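PDB 4DOO: fatty-acid-binding protein 1 from Arabidopsis thaliana, which binds fatty acids, preferring saturated ones, in a plastid chalcone-isomerase-like fold, and may take part in alpha-linolenic acid metabolism. Local coordinates for residues K55-G59 against D60-N64; D78-E82 against A83-M87; Y138-P141 against R142-I146; L91-Y95 against G96-I100. One frame throughout, in Å; residues are numbered along the deposited sequence.

Overall arrangement
The four contacts show how one fold uses short local contacts at two far-apart places. Along the chain they come in the order interaction 1, interaction 2, interaction 4, interaction 3, all within the chalcone-isomerase-like family region. Interactions 1 and 2 have centres about 12 Å apart and touch: helix 51-61 and the residue after it, Tyr-62, meet helix 76-82 and its following loop. Strand 87-93 links interaction 2 to interaction 4, on the other side of the chain's centre, their centres about 28 Å apart. Interactions 3 and 4, centres about 6 Å apart, lie where strand 145-151 begins and its antiparallel neighbour 87-93 ends. One pair thus joins helices away from the annotated sites, while the other borders the fatty-acid pocket.

Interaction 1 (K55-G59 against D60-N64); sequences KKLVG and DKYAN
Lys-56 and Asp-60 sit one turn apart near the C-terminal end of helix 51-61 and pair across its exposed surface. From CB the lysine leads away from its own backbone N (chi1 -180°), and its aliphatic part then runs past the carboxylate. CG lies 3.3 Å from Asp-60 OD2, while CD and CE stay close to that same oxygen. A bend at the last torsion (53°) brings NZ to 3.2 Å from Asp-60 OD2, where it meets the syn lone pair in a salt bridge. One turn of backbone holds both partners, since Asp-60 N bonds to Lys-56 O at 2.9 Å and also, weakly, to Leu-57 O. Next along, Lys-61 N gives Leu-57 O a nearly straight bond of 2.8 Å (169°), and Tyr-62 N reaches Val-58 O as the chain leaves helical geometry. Toward the interior, Val-58 CG1 packs 4.0 Å from Tyr-62 CB; Leu-57 CD1, from a partly exposed position, approaches the ring obliquely. The Tyr-62 hydroxyl is hydrogen-bonded to Asp-79 and Ser-75. This last helical turn is therefore amphipathic, with an ion pair that solvent probably weakens on one side and apolar packing on the other.

Interaction 2 (D78-E82 against A83-M87); sequences DDLME and ADIKM
Ala-83 follows helix 76-82 directly, and its N is shared between two carbonyls of the last turn. The bonds to Asp-79 O (3.1 Å) and Leu-80 O (3.3 Å) are both weak, with N-H...O angles of 132° and 134°, as the chain turns out of the helix. The methyl packs against the helix end, with Ala-83 CB 3.3 Å from Asp-79 O.

A water extends this polar link. It stands 2.8 Å from Leu-80 O and 3.1 Å from Ala-83 O, joining a carbonyl of the helix to one of the outgoing chain. Ala-83 O also accepts from Lys-150 NZ, on strand 145-151.

The motif is a helix-to-strand connection of the chalcone-isomerase-like fold: helix 76-82 ends here, an inverse gamma turn centred on Asp-84 redirects the chain, and strand 87-93 enters the antiparallel sheet. Within the turn, Ile-85 N makes a weak bond of 2.8 Å to Ala-83 O.

Apolar packing closes the inner side. Ile-85 reaches back toward the helix with CG1 lying opposite its carbonyl carbon (chi1 -68°), and its CD1 comes to 3.8 Å from Leu-80 CD2, the two side chains meeting at a slant. The same CD1 also lies near Leu-80 O. Met-87 keeps its chain extended beyond CG, and CE makes a looser approach to that carbonyl, 4.2 Å from Leu-80 O. Beyond the two segments, Phe-195, Leu-196 and Ala-199 of helix 189-202 cover Leu-80, while Asp-53 and Val-54 of helix 51-61 touch Ile-85.

Interaction 3 (Y138-P141 against R142-I146); sequences YKIP and RNSTI
Pro-141 and Ser-144 are the ends of a type II beta turn, with Arg-142 and Asn-143 at its corners; Asn-143 takes the positive phi (81°) that the third position of this turn requires. Ser-144 N closes it with a bond of 3.2 Å to Pro-141 O. The serine side chain grips the same acceptor: OG lies beside its own backbone N (chi1 -62°) and donates to Pro-141 O at 2.6 Å. Both donors come from one face of the carbonyl plane, moderately tilted from it. The hydroxyl also rests against the proline ring, 3.2 Å from Pro-141 CD. With alanine in place of Ser-144, Pro-141 O would probably keep only the backbone bond of this turn, and the proline ring would lose its oxygen neighbour. On the inner side, Ile-140, whose side chain is about 4 Å from bound lauric acid at the nearest atoms, touches Ser-144 CB through CD1 and meets Ile-146 CD1 at about a right angle. The turn thus leads the loop after helix 124-131 into strand 145-151. Next to it runs strand 87-93: Ile-93 packs on Ile-140 and Ser-144 and exchanges backbone hydrogen bonds with Asn-143 and Ser-144, while Arg-142 NH1 bonds to Val-94 O just past that strand's end.

Interaction 4 (L91-Y95 against G96-I100); sequences LQIVY and GKLNI. With DAO (lauric acid), chain D.
Tyr-95 and Gly-96 carry the chain round the bend that leaves strand 87-93, and no direct hydrogen bond joins 91-95 to 96-100. This is the strand-to-helix connection of the chalcone-isomerase-like fold, with Asn-99 as N-cap of helix 100-118, its OD1 bonded to Ser-102 N. A water bridges the bend, 2.7 Å from Tyr-95 O and accepting from Leu-98 N at 3.0 Å. The Tyr-95 ring points away from its own backbone N (chi1 -170°) and packs with one face against the returning chain: Lys-97 N stands 3.7 Å above that face of the Tyr-95 ring, near its rim. Lys-97 crosses the ring at about a right angle, with CE alongside the phenol end. Leu-98 instead meets the ring at its edge, CG in the ring plane and CD2 3.5 Å from Tyr-95 CD2, while its other branch, CD1, packs 3.6 Å from Ile-93 CG2. A serine in place of Tyr-95 would probably open a gap beside Lys-97 and leave Leu-98 CD2 without its aromatic neighbour. Both Tyr-95 and Leu-98 line a lauric acid pocket: Leu-98 CD2 is 4.0 Å from C4 of the ligand, and Tyr-95 OH lies 3.5 Å from its carboxyl O2.

Interaction 1 (K55-G59 against D60-N64)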
loop_
_atom_site.group_PDB
_atom_site.type_symbol
_atom_site.label_atom_id
_atom_site.label_comp_id
_atom_site.label_asym_id
_atom_site.label_seq_id
_atom_site.Cartn_x
_atom_site.Cartn_y
_atom_site.Cartn_z
ATOM N N LYS A 55 -17.238 0.742 -4.924
ATOM C CA LYS A 55 -18.608 0.425 -5.318
ATOM C C LYS A 55 -18.828 0.692 -6.804
ATOM O O LYS A 55 -19.508 -0.074 -7.481
ATOM C CB LYS A 55 -19.613 1.243 -4.498
ATOM C CG LYS A 55 -19.645 0.892 -3.025
ATOM C CD LYS A 55 -20.660 1.745 -2.275
ATOM C CE LYS A 55 -20.697 1.380 -0.799
ATOM N NZ LYS A 55 -21.707 2.189 -0.063
ATOM N N LYS A 56 -18.245 1.772 -7.313
ATOM C CA LYS A 56 -18.406 2.109 -8.721
ATOM C C LYS A 56 -17.719 1.093 -9.633
ATOM O O LYS A 56 -18.275 0.691 -10.653
ATOM C CB LYS A 56 -17.866 3.513 -9.007
ATOM C CG LYS A 56 -18.016 3.920 -10.464
ATOM C CD LYS A 56 -17.571 5.346 -10.718
ATOM C CE LYS A 56 -17.649 5.672 -12.200
ATOM N NZ LYS A 56 -19.000 5.371 -12.752
ATOM N N LEU A 57 -16.512 0.677 -9.259
ATOM C CA LEU A 57 -15.764 -0.303 -10.038
ATOM C C LEU A 57 -16.559 -1.606 -10.116
ATOM O O LEU A 57 -16.774 -2.149 -11.203
ATOM C CB LEU A 57 -14.388 -0.533 -9.394
ATOM C CG LEU A 57 -13.388 -1.538 -9.977
ATOM C CD1 LEU A 57 -13.782 -2.949 -9.589
ATOM C CD2 LEU A 57 -13.314 -1.381 -11.488
ATOM N N VAL A 58 -17.011 -2.097 -8.967
ATOM C CA VAL A 58 -17.788 -3.329 -8.931
ATOM C C VAL A 58 -19.082 -3.182 -9.731
ATOM O O VAL A 58 -19.441 -4.058 -10.514
ATOM C CB VAL A 58 -18.140 -3.728 -7.479
ATOM C CG1 VAL A 58 -19.092 -4.907 -7.480
ATOM C CG2 VAL A 58 -16.868 -4.080 -6.718
ATOM N N GLY A 59 -19.775 -2.066 -9.536
ATOM C CA GLY A 59 -21.018 -1.843 -10.250
ATOM C C GLY A 59 -20.845 -1.763 -11.756
ATOM O O GLY A 59 -21.759 -2.098 -12.512
ATOM N N ASP A 60 -19.675 -1.321 -12.201
ATOM C CA ASP A 60 -19.418 -1.199 -13.630
ATOM C C ASP A 60 -18.843 -2.452 -14.279
ATOM O O ASP A 60 -19.250 -2.818 -15.381
ATOM C CB ASP A 60 -18.492 -0.010 -13.911
ATOM C CG ASP A 60 -19.132 1.327 -13.565
ATOM O OD1 ASP A 60 -20.381 1.400 -13.515
ATOM O OD2 ASP A 60 -18.388 2.309 -13.356
ATOM N N LYS A 61 -17.906 -3.112 -13.607
ATOM C CA LYS A 61 -17.287 -4.310 -14.171
ATOM C C LYS A 61 -17.837 -5.639 -13.670
ATOM O O LYS A 61 -17.627 -6.676 -14.305
ATOM C CB LYS A 61 -15.777 -4.284 -13.936
ATOM C CG LYS A 61 -15.023 -3.364 -14.881
ATOM C CD LYS A 61 -13.523 -3.471 -14.673
ATOM C CE LYS A 61 -12.777 -2.702 -15.746
ATOM N NZ LYS A 61 -13.110 -3.246 -17.092
ATOM N N TYR A 62 -18.524 -5.611 -12.532
ATOM C CA TYR A 62 -19.077 -6.824 -11.942
ATOM C C TYR A 62 -20.549 -6.675 -11.579
ATOM O O TYR A 62 -20.988 -7.147 -10.534
ATOM C CB TYR A 62 -18.275 -7.203 -10.690
ATOM C CG TYR A 62 -16.819 -7.471 -10.979
ATOM C CD1 TYR A 62 -15.901 -6.426 -11.080
ATOM C CD2 TYR A 62 -16.365 -8.771 -11.204
ATOM C CE1 TYR A 62 -14.563 -6.670 -11.405
ATOM C CE2 TYR A 62 -15.032 -9.025 -11.529
ATOM C CZ TYR A 62 -14.139 -7.969 -11.631
ATOM O OH TYR A 62 -12.829 -8.216 -11.983
ATOM N N ALA A 63 -21.317 -6.037 -12.455
ATOM C CA ALA A 63 -22.734 -5.815 -12.198
ATOM C C ALA A 63 -23.516 -7.080 -11.858
ATOM O O ALA A 63 -23.336 -8.133 -12.477
ATOM C CB ALA A 63 -23.374 -5.114 -13.394
ATOM N N ASN A 64 -24.377 -6.958 -10.851
ATOM C CA ASN A 64 -25.243 -8.042 -10.395
ATOM C C ASN A 64 -24.564 -9.325 -9.950
ATOM O O ASN A 64 -25.204 -10.371 -9.890
ATOM C CB ASN A 64 -26.268 -8.380 -11.478
ATOM C CG ASN A 64 -27.001 -7.161 -11.977
ATOM O OD1 ASN A 64 -27.480 -6.346 -11.188
ATOM N ND2 ASN A 64 -27.100 -7.029 -13.295
#

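Interaction 2 (D78-E82 against A83-M87)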
loop_
_atom_site.group_PDB
_atom_site.type_symbol
_atom_site.label_atom_id
_atom_site.label_comp_id
_atom_site.label_asym_id
_atom_site.label_seq_id
_atom_site.Cartn_x
_atom_site.Cartn_y
_atom_site.Cartn_z
ATOM N N ASP A 78 -6.346 -7.228 -10.367
ATOM C CA ASP A 78 -5.792 -6.266 -11.320
ATOM C C ASP A 78 -6.793 -5.160 -11.660
ATOM O O ASP A 78 -6.401 -4.018 -11.908
ATOM C CB ASP A 78 -5.354 -6.961 -12.611
ATOM C CG ASP A 78 -4.421 -6.100 -13.442
ATOM O OD1 ASP A 78 -3.224 -6.032 -13.098
ATOM O OD2 ASP A 78 -4.880 -5.479 -14.423
ATOM N N ASP A 79 -8.080 -5.489 -11.682
ATOM C CA ASP A 79 -9.087 -4.476 -11.991
ATOM C C ASP A 79 -9.100 -3.400 -10.904
ATOM O O ASP A 79 -9.221 -2.207 -11.205
ATOM C CB ASP A 79 -10.487 -5.095 -12.126
ATOM C CG ASP A 79 -10.687 -5.833 -13.447
ATOM O OD1 ASP A 79 -10.024 -5.485 -14.447
ATOM O OD2 ASP A 79 -11.527 -6.755 -13.489
ATOM N N LEU A 80 -8.974 -3.822 -9.646
ATOM C CA LEU A 80 -8.954 -2.886 -8.520
ATOM C C LEU A 80 -7.745 -1.963 -8.583
ATOM O O LEU A 80 -7.879 -0.746 -8.451
ATOM C CB LEU A 80 -8.916 -3.632 -7.183
ATOM C CG LEU A 80 -10.205 -4.237 -6.629
ATOM C CD1 LEU A 80 -9.879 -5.028 -5.363
ATOM C CD2 LEU A 80 -11.215 -3.127 -6.329
ATOM N N MET A 81 -6.567 -2.549 -8.776
ATOM C CA MET A 81 -5.328 -1.784 -8.835
ATOM C C MET A 81 -5.260 -0.785 -9.982
ATOM O O MET A 81 -4.681 0.286 -9.835
ATOM C CB MET A 81 -4.117 -2.721 -8.923
ATOM C CG MET A 81 -3.584 -3.200 -7.580
ATOM S SD MET A 81 -1.949 -3.988 -7.684
ATOM C CE MET A 81 -0.925 -2.574 -8.107
ATOM N N GLU A 82 -5.846 -1.133 -11.122
ATOM C CA GLU A 82 -5.810 -0.254 -12.282
ATOM C C GLU A 82 -6.908 0.809 -12.288
ATOM O O GLU A 82 -6.793 1.827 -12.965
ATOM C CB GLU A 82 -5.873 -1.094 -13.565
ATOM C CG GLU A 82 -6.051 -0.283 -14.840
ATOM C CD GLU A 82 -5.538 -1.005 -16.076
ATOM O OE1 GLU A 82 -5.608 -2.250 -16.117
ATOM O OE2 GLU A 82 -5.073 -0.319 -17.014
ATOM N N ALA A 83 -7.964 0.581 -11.520
ATOM C CA ALA A 83 -9.073 1.523 -11.461
ATOM C C ALA A 83 -8.694 2.817 -10.738
ATOM O O ALA A 83 -7.740 2.857 -9.957
ATOM C CB ALA A 83 -10.256 0.875 -10.776
ATOM N N ASP A 84 -9.438 3.882 -11.010
ATOM C CA ASP A 84 -9.169 5.152 -10.359
ATOM C C ASP A 84 -9.856 5.101 -9.002
ATOM O O ASP A 84 -10.938 5.651 -8.808
ATOM C CB ASP A 84 -9.703 6.316 -11.200
ATOM C CG ASP A 84 -9.330 7.671 -10.622
ATOM O OD1 ASP A 84 -8.283 7.764 -9.943
ATOM O OD2 ASP A 84 -10.072 8.647 -10.860
ATOM N N ILE A 85 -9.215 4.405 -8.073
ATOM C CA ILE A 85 -9.730 4.244 -6.726
ATOM C C ILE A 85 -8.755 4.886 -5.745
ATOM O O ILE A 85 -7.570 4.550 -5.728
ATOM C CB ILE A 85 -9.891 2.737 -6.375
ATOM C CG1 ILE A 85 -11.010 2.127 -7.224
ATOM C CG2 ILE A 85 -10.175 2.571 -4.885
ATOM C CD1 ILE A 85 -11.137 0.612 -7.100
ATOM N N LYS A 86 -9.256 5.826 -4.951
ATOM C CA LYS A 86 -8.435 6.495 -3.953
ATOM C C LYS A 86 -8.092 5.482 -2.870
ATOM O O LYS A 86 -8.968 4.783 -2.359
ATOM C CB LYS A 86 -9.188 7.678 -3.342
ATOM C CG LYS A 86 -9.359 8.847 -4.306
ATOM C CD LYS A 86 -10.046 10.041 -3.648
ATOM C CE LYS A 86 -11.479 9.736 -3.251
ATOM N NZ LYS A 86 -12.314 9.376 -4.434
ATOM N N MET A 87 -6.813 5.402 -2.532
ATOM C CA MET A 87 -6.366 4.473 -1.515
ATOM C C MET A 87 -5.292 5.084 -0.635
ATOM O O MET A 87 -4.649 6.076 -1.000
ATOM C CB MET A 87 -5.791 3.213 -2.160
ATOM C CG MET A 87 -6.726 2.480 -3.101
ATOM S SD MET A 87 -5.952 0.950 -3.641
ATOM C CE MET A 87 -7.359 0.088 -4.370
HETATM O O HOH W 1 -6.718 1.510 -7.352
#

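Interaction 3 (Y138-P141 against R142-I146)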
loop_
_atom_site.group_PDB
_atom_site.type_symbol
_atom_site.label_atom_id
_atom_site.label_comp_id
_atom_site.label_asym_id
_atom_site.label_seq_id
_atom_site.Cartn_x
_atom_site.Cartn_y
_atom_site.Cartn_z
ATOM N N TYR A 138 16.377 12.428 8.227
ATOM C CA TYR A 138 17.654 11.948 8.743
ATOM C C TYR A 138 17.506 10.724 9.634
ATOM O O TYR A 138 18.464 9.974 9.833
ATOM C CB TYR A 138 18.378 13.052 9.511
ATOM C CG TYR A 138 19.037 14.048 8.597
ATOM C CD1 TYR A 138 18.284 15.003 7.914
ATOM C CD2 TYR A 138 20.411 13.997 8.361
ATOM C CE1 TYR A 138 18.884 15.880 7.013
ATOM C CE2 TYR A 138 21.019 14.866 7.464
ATOM C CZ TYR A 138 20.252 15.802 6.793
ATOM O OH TYR A 138 20.859 16.652 5.897
ATOM N N LYS A 139 16.305 10.519 10.159
ATOM C CA LYS A 139 16.039 9.379 11.022
ATOM C C LYS A 139 14.692 8.764 10.657
ATOM O O LYS A 139 13.865 9.395 10.000
ATOM C CB LYS A 139 16.026 9.820 12.489
ATOM C CG LYS A 139 14.914 10.801 12.820
ATOM C CD LYS A 139 14.846 11.080 14.316
ATOM C CE LYS A 139 13.669 11.983 14.665
ATOM N NZ LYS A 139 13.549 12.212 16.137
ATOM N N ILE A 140 14.482 7.527 11.089
ATOM C CA ILE A 140 13.237 6.812 10.824
ATOM C C ILE A 140 13.052 5.870 12.018
ATOM O O ILE A 140 13.204 4.651 11.915
ATOM C CB ILE A 140 13.331 6.041 9.478
ATOM C CG1 ILE A 140 12.049 5.255 9.241
ATOM C CG2 ILE A 140 14.541 5.139 9.485
ATOM C CD1 ILE A 140 10.817 6.121 9.185
ATOM N N PRO A 141 12.718 6.447 13.182
ATOM C CA PRO A 141 12.520 5.692 14.416
ATOM C C PRO A 141 11.242 4.873 14.514
ATOM O O PRO A 141 10.267 5.109 13.793
ATOM C CB PRO A 141 12.583 6.782 15.478
ATOM C CG PRO A 141 11.845 7.901 14.809
ATOM C CD PRO A 141 12.451 7.886 13.400
ATOM N N ARG A 142 11.271 3.908 15.425
ATOM C CA ARG A 142 10.121 3.058 15.699
ATOM C C ARG A 142 8.951 3.972 16.056
ATOM O O ARG A 142 9.138 5.013 16.693
ATOM C CB ARG A 142 10.435 2.126 16.876
ATOM C CG ARG A 142 9.273 1.252 17.354
ATOM C CD ARG A 142 9.703 0.466 18.590
ATOM N NE ARG A 142 8.608 -0.202 19.294
ATOM C CZ ARG A 142 8.032 -1.336 18.904
ATOM N NH1 ARG A 142 8.438 -1.948 17.801
ATOM N NH2 ARG A 142 7.059 -1.870 19.633
ATOM N N ASN A 143 7.758 3.578 15.624
ATOM C CA ASN A 143 6.515 4.311 15.862
ATOM C C ASN A 143 6.271 5.476 14.904
ATOM O O ASN A 143 5.288 6.207 15.051
ATOM C CB ASN A 143 6.435 4.794 17.316
ATOM C CG ASN A 143 6.419 3.647 18.307
ATOM O OD1 ASN A 143 5.645 2.702 18.164
ATOM N ND2 ASN A 143 7.273 3.726 19.320
ATOM N N SER A 144 7.162 5.658 13.931
ATOM C CA SER A 144 6.977 6.721 12.939
ATOM C C SER A 144 5.846 6.248 12.030
ATOM O O SER A 144 5.721 5.049 11.777
ATOM C CB SER A 144 8.242 6.917 12.092
ATOM O OG SER A 144 9.347 7.322 12.881
ATOM N N THR A 145 5.023 7.176 11.554
ATOM C CA THR A 145 3.913 6.825 10.671
ATOM C C THR A 145 4.070 7.509 9.318
ATOM O O THR A 145 4.284 8.720 9.245
ATOM C CB THR A 145 2.549 7.254 11.266
ATOM O OG1 THR A 145 2.303 6.534 12.481
ATOM C CG2 THR A 145 1.423 6.967 10.285
ATOM N N ILE A 146 3.976 6.728 8.248
ATOM C CA ILE A 146 4.084 7.265 6.897
ATOM C C ILE A 146 2.816 6.898 6.152
ATOM O O ILE A 146 2.387 5.744 6.177
ATOM C CB ILE A 146 5.279 6.666 6.119
ATOM C CG1 ILE A 146 6.595 6.969 6.840
ATOM C CG2 ILE A 146 5.309 7.224 4.700
ATOM C CD1 ILE A 146 6.837 6.108 8.065
#

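Interaction 4 (L91-Y95 against G96-I100)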
loop_
_atom_site.group_PDB
_atom_site.type_symbol
_atom_site.label_atom_id
_atom_site.label_comp_id
_atom_site.label_asym_id
_atom_site.label_seq_id
_atom_site.Cartn_x
_atom_site.Cartn_y
_atom_site.Cartn_z
ATOM N N LEU A 91 1.898 3.164 6.947
ATOM C CA LEU A 91 2.998 2.377 7.487
ATOM C C LEU A 91 3.327 2.879 8.881
ATOM O O LEU A 91 3.325 4.084 9.122
ATOM C CB LEU A 91 4.264 2.526 6.631
ATOM C CG LEU A 91 4.287 2.141 5.156
ATOM C CD1 LEU A 91 3.522 3.167 4.344
ATOM C CD2 LEU A 91 5.733 2.072 4.683
ATOM N N GLN A 92 3.604 1.952 9.793
ATOM C CA GLN A 92 3.999 2.293 11.157
ATOM C C GLN A 92 5.264 1.491 11.432
ATOM O O GLN A 92 5.232 0.256 11.477
ATOM C CB GLN A 92 2.900 1.935 12.159
ATOM C CG GLN A 92 1.670 2.823 12.048
ATOM C CD GLN A 92 0.671 2.560 13.151
ATOM O OE1 GLN A 92 0.957 2.783 14.327
ATOM N NE2 GLN A 92 -0.506 2.077 12.779
ATOM N N ILE A 93 6.378 2.199 11.598
ATOM C CA ILE A 93 7.676 1.570 11.815
ATOM C C ILE A 93 7.758 0.742 13.089
ATOM O O ILE A 93 7.498 1.240 14.183
ATOM C CB ILE A 93 8.811 2.633 11.822
ATOM C CG1 ILE A 93 8.741 3.473 10.543
ATOM C CG2 ILE A 93 10.177 1.955 11.929
ATOM C CD1 ILE A 93 8.830 2.666 9.260
ATOM N N VAL A 94 8.136 -0.524 12.928
ATOM C CA VAL A 94 8.268 -1.458 14.041
ATOM C C VAL A 94 9.720 -1.613 14.515
ATOM O O VAL A 94 10.008 -1.470 15.708
ATOM C CB VAL A 94 7.715 -2.852 13.650
ATOM C CG1 VAL A 94 7.986 -3.860 14.757
ATOM C CG2 VAL A 94 6.218 -2.754 13.377
ATOM N N TYR A 95 10.623 -1.917 13.585
ATOM C CA TYR A 95 12.035 -2.101 13.906
ATOM C C TYR A 95 12.627 -0.780 14.399
ATOM O O TYR A 95 12.489 0.253 13.746
ATOM C CB TYR A 95 12.796 -2.596 12.670
ATOM C CG TYR A 95 14.218 -3.038 12.946
ATOM C CD1 TYR A 95 14.492 -4.020 13.897
ATOM C CD2 TYR A 95 15.291 -2.481 12.246
ATOM C CE1 TYR A 95 15.800 -4.440 14.147
ATOM C CE2 TYR A 95 16.601 -2.892 12.488
ATOM C CZ TYR A 95 16.846 -3.873 13.442
ATOM O OH TYR A 95 18.138 -4.276 13.693
ATOM N N GLY A 96 13.306 -0.823 15.543
ATOM C CA GLY A 96 13.866 0.396 16.107
ATOM C C GLY A 96 15.280 0.803 15.729
ATOM O O GLY A 96 15.754 1.848 16.179
ATOM N N LYS A 97 15.957 0.011 14.905
ATOM C CA LYS A 97 17.329 0.340 14.527
ATOM C C LYS A 97 17.567 0.523 13.033
ATOM O O LYS A 97 18.602 0.114 12.504
ATOM C CB LYS A 97 18.280 -0.722 15.088
ATOM C CG LYS A 97 18.442 -0.647 16.602
ATOM C CD LYS A 97 18.756 -2.005 17.220
ATOM C CE LYS A 97 17.562 -2.948 17.110
ATOM N NZ LYS A 97 17.777 -4.237 17.833
ATOM N N LEU A 98 16.610 1.148 12.355
ATOM C CA LEU A 98 16.730 1.399 10.922
ATOM C C LEU A 98 17.618 2.615 10.683
ATOM O O LEU A 98 17.622 3.555 11.475
ATOM C CB LEU A 98 15.353 1.677 10.311
ATOM C CG LEU A 98 14.319 0.551 10.308
ATOM C CD1 LEU A 98 12.971 1.097 9.870
ATOM C CD2 LEU A 98 14.785 -0.559 9.369
ATOM N N ASN A 99 18.382 2.595 9.597
ATOM C CA ASN A 99 19.223 3.737 9.267
ATOM C C ASN A 99 18.788 4.211 7.885
ATOM O O ASN A 99 18.530 3.402 6.991
ATOM C CB ASN A 99 20.711 3.356 9.304
ATOM C CG ASN A 99 21.133 2.501 8.136
ATOM O OD1 ASN A 99 21.308 2.996 7.023
ATOM N ND2 ASN A 99 21.303 1.206 8.381
ATOM N N ILE A 100 18.680 5.527 7.736
ATOM C CA ILE A 100 18.233 6.154 6.498
ATOM C C ILE A 100 18.843 5.600 5.215
ATOM O O ILE A 100 18.138 5.414 4.227
ATOM C CB ILE A 100 18.471 7.684 6.544
ATOM C CG1 ILE A 100 17.851 8.344 5.314
ATOM C CG2 ILE A 100 19.960 7.982 6.619
ATOM C CD1 ILE A 100 16.347 8.189 5.224
HETATM O O1 DAO D . 19.798 -6.181 9.414
HETATM O O2 DAO D . 19.255 -4.268 10.358
HETATM C C1 DAO D . 19.019 -5.212 9.569
HETATM C C2 DAO D . 17.735 -5.184 8.769
HETATM C C3 DAO D . 17.907 -4.304 7.535
HETATM C C4 DAO D . 16.699 -3.395 7.340
HETATM C C5 DAO D . 15.889 -3.818 6.118
HETATM C C6 DAO D . 15.532 -2.613 5.259
HETATM C C7 DAO D . 14.025 -2.516 5.044
HETATM C C8 DAO D . 13.596 -1.063 4.898
HETATM C C9 DAO D . 12.264 -0.942 4.165
HETATM C C10 DAO D . 11.285 -0.086 4.968
HETATM C C11 DAO D . 10.956 1.212 4.243
HETATM C C12 DAO D . 10.168 2.146 5.138
HETATM O O HOH W 2 14.052 2.442 13.349
#